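Local structure of NAD-dependent epimerase/dehydratase (Methylobacillus flagellatus KT, 3GPI) at residues A48-P53 and R90-A95. The protein is of unknown function but probably binds a nicotinamide dinucleotide, as in other members of the NAD-dependent epimerase/dehydratase family. Residues are numbered along the deposited sequence; the frame is centred on the assembly and turned at random. Where two conformers were deposited one is given.
Sequences ADVTRP and RNTLSA
With chi1 at -69°, CG of Asn91 lies anti to its own carbonyl carbon, and the small chi2 of -13° then turns the amide nitrogen toward the turn that runs from Asp49 to Arg52. ND2 donates to the backbone O of Val50 at 2.8 Å, the one direct hydrogen bond between 48-53 and 90-95. It is fairly straight, 156° at the hydrogen; the oxygen is met on a lone pair in the carbonyl plane and lies almost in the plane of the Asn91 amide. The same nitrogen also donates to a water, 3.1 Å from ND2, which passes on a weak bond to Thr51 O. The Pro53 ring sits over one face of the Asn91 amide, CG 3.8 Å from Asn91 CG. Cutting Asn91 back to alanine would probably leave Val50 O without its donor from the helix and open a gap under the Pro53 ring. The contact lies in a Rossmann-type fold, where the loop leaving parallel strand 45-47 packs against helix 86-95, which precedes strand 103-109 of the same sheet. On the buried side, Val50 CG1 rests 3.6 Å from Thr92 OG1 in van der Waals contact; the hydroxyl itself is hydrogen-bonded to Gly88 O, one helical turn back. Val50 and Thr92 both pack on Tyr69 of strand 66-69, and Val50 also meets Leu32 of strand 29-33. The loop keeps its shape through a type I turn, Arg52 N bonding to Asp49 O, reinforced by an Asx turn in which Asp49 OD1 takes Thr51 N at 2.8 Å. Thr51 OG1 donates to that OD1 as well, and both donors come from the same face, well out of the carboxylate plane.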
loop_
_atom_site.group_PDB
_atom_site.type_symbol
_atom_site.label_atom_id
_atom_site.label_comp_id
_atom_site.label_asym_id
_atom_site.label_seq_id
_atom_site.Cartn_x
_atom_site.Cartn_y
_atom_site.Cartn_z
ATOM N N ALA A 48 10.468 -1.488 18.168
ATOM C CA ALA A 48 10.694 -2.910 18.218
ATOM C C ALA A 48 11.166 -3.424 16.873
ATOM O O ALA A 48 11.170 -2.683 15.882
ATOM C CB ALA A 48 9.425 -3.641 18.665
ATOM N N ASP A 49 11.567 -4.691 16.838
ATOM C CA ASP A 49 12.085 -5.319 15.633
ATOM C C ASP A 49 11.295 -6.566 15.433
ATOM O O ASP A 49 11.442 -7.529 16.195
ATOM C CB ASP A 49 13.573 -5.673 15.797
ATOM C CG ASP A 49 14.179 -6.306 14.537
ATOM O OD1 ASP A 49 13.459 -6.790 13.640
ATOM O OD2 ASP A 49 15.418 -6.331 14.449
ATOM N N VAL A 50 10.443 -6.570 14.406
ATOM C CA VAL A 50 9.566 -7.702 14.151
ATOM C C VAL A 50 10.305 -9.021 13.887
ATOM O O VAL A 50 9.728 -10.083 14.020
ATOM C CB VAL A 50 8.523 -7.402 13.042
ATOM C CG1 VAL A 50 7.619 -6.226 13.463
ATOM C CG2 VAL A 50 9.219 -7.128 11.695
ATOM N N THR A 51 11.596 -8.928 13.539
ATOM C CA THR A 51 12.416 -10.128 13.301
ATOM C C THR A 51 13.007 -10.708 14.590
ATOM O O THR A 51 13.573 -11.803 14.579
ATOM C CB THR A 51 13.559 -9.866 12.275
ATOM O OG1 THR A 51 14.506 -8.926 12.806
ATOM C CG2 THR A 51 12.980 -9.325 10.965
ATOM N N ARG A 52 12.871 -9.960 15.686
ATOM C CA ARG A 52 13.424 -10.358 16.973
ATOM C C ARG A 52 12.330 -10.490 18.029
ATOM O O ARG A 52 11.968 -9.502 18.672
ATOM C CB ARG A 52 14.465 -9.344 17.405
ATOM C CG ARG A 52 15.783 -9.459 16.620
ATOM C CD ARG A 52 16.721 -8.330 17.001
ATOM N NE ARG A 52 16.993 -8.311 18.439
ATOM C CZ ARG A 52 17.139 -7.206 19.173
ATOM N NH1 ARG A 52 17.015 -6.001 18.623
ATOM N NH2 ARG A 52 17.392 -7.312 20.469
ATOM N N PRO A 53 11.820 -11.712 18.231
ATOM C CA PRO A 53 10.753 -11.943 19.207
ATOM C C PRO A 53 10.997 -11.324 20.585
ATOM O O PRO A 53 10.037 -10.919 21.233
ATOM C CB PRO A 53 10.670 -13.468 19.293
ATOM C CG PRO A 53 11.140 -13.930 17.963
ATOM C CD PRO A 53 12.183 -12.959 17.520
ATOM N N ARG A 90 4.772 -13.593 11.471
ATOM C CA ARG A 90 4.617 -14.720 12.394
ATOM C C ARG A 90 4.994 -14.298 13.814
ATOM O O ARG A 90 4.235 -14.605 14.753
ATOM C CB ARG A 90 5.421 -15.970 11.974
ATOM C CG ARG A 90 4.997 -17.227 12.737
ATOM C CD ARG A 90 5.992 -18.375 12.568
ATOM N NE ARG A 90 6.137 -18.776 11.174
ATOM C CZ ARG A 90 5.238 -19.499 10.517
ATOM N NH1 ARG A 90 4.130 -19.884 11.138
ATOM N NH2 ARG A 90 5.441 -19.831 9.246
ATOM N N ASN A 91 6.104 -13.586 13.952
ATOM C CA ASN A 91 6.598 -13.115 15.250
ATOM C C ASN A 91 5.587 -12.169 15.882
ATOM O O ASN A 91 5.294 -12.287 17.075
ATOM C CB ASN A 91 7.958 -12.423 15.120
ATOM C CG ASN A 91 9.077 -13.398 14.769
ATOM O OD1 ASN A 91 8.897 -14.613 14.847
ATOM N ND2 ASN A 91 10.207 -12.857 14.375
ATOM N N THR A 92 5.041 -11.266 15.071
ATOM C CA THR A 92 4.070 -10.276 15.545
ATOM C C THR A 92 2.780 -10.957 15.975
ATOM O O THR A 92 2.243 -10.666 17.058
ATOM C CB THR A 92 3.774 -9.241 14.450
ATOM O OG1 THR A 92 4.964 -8.517 14.139
ATOM C CG2 THR A 92 2.773 -8.220 14.943
ATOM N N LEU A 93 2.242 -11.868 15.177
ATOM C CA LEU A 93 1.051 -12.569 15.583
ATOM C C LEU A 93 1.253 -13.390 16.850
ATOM O O LEU A 93 0.424 -13.382 17.748
ATOM C CB LEU A 93 0.545 -13.460 14.463
ATOM C CG LEU A 93 0.124 -12.696 13.211
ATOM C CD1 LEU A 93 -0.030 -13.680 12.030
ATOM C CD2 LEU A 93 -1.190 -11.963 13.478
ATOM N N SER A 94 2.380 -14.091 16.930
ATOM C CA SER A 94 2.689 -14.869 18.115
ATOM C C SER A 94 2.757 -13.963 19.353
ATOM O O SER A 94 2.239 -14.334 20.424
ATOM C CB SER A 94 4.027 -15.563 17.927
ATOM O OG SER A 94 4.387 -16.227 19.133
ATOM N N ALA A 95 3.356 -12.790 19.197
ATOM C CA ALA A 95 3.529 -11.849 20.327
ATOM C C ALA A 95 2.178 -11.291 20.765
ATOM O O ALA A 95 2.059 -10.784 21.890
ATOM C CB ALA A 95 4.469 -10.725 19.967
HETATM O O HOH W 1 12.472 -14.853 13.828
#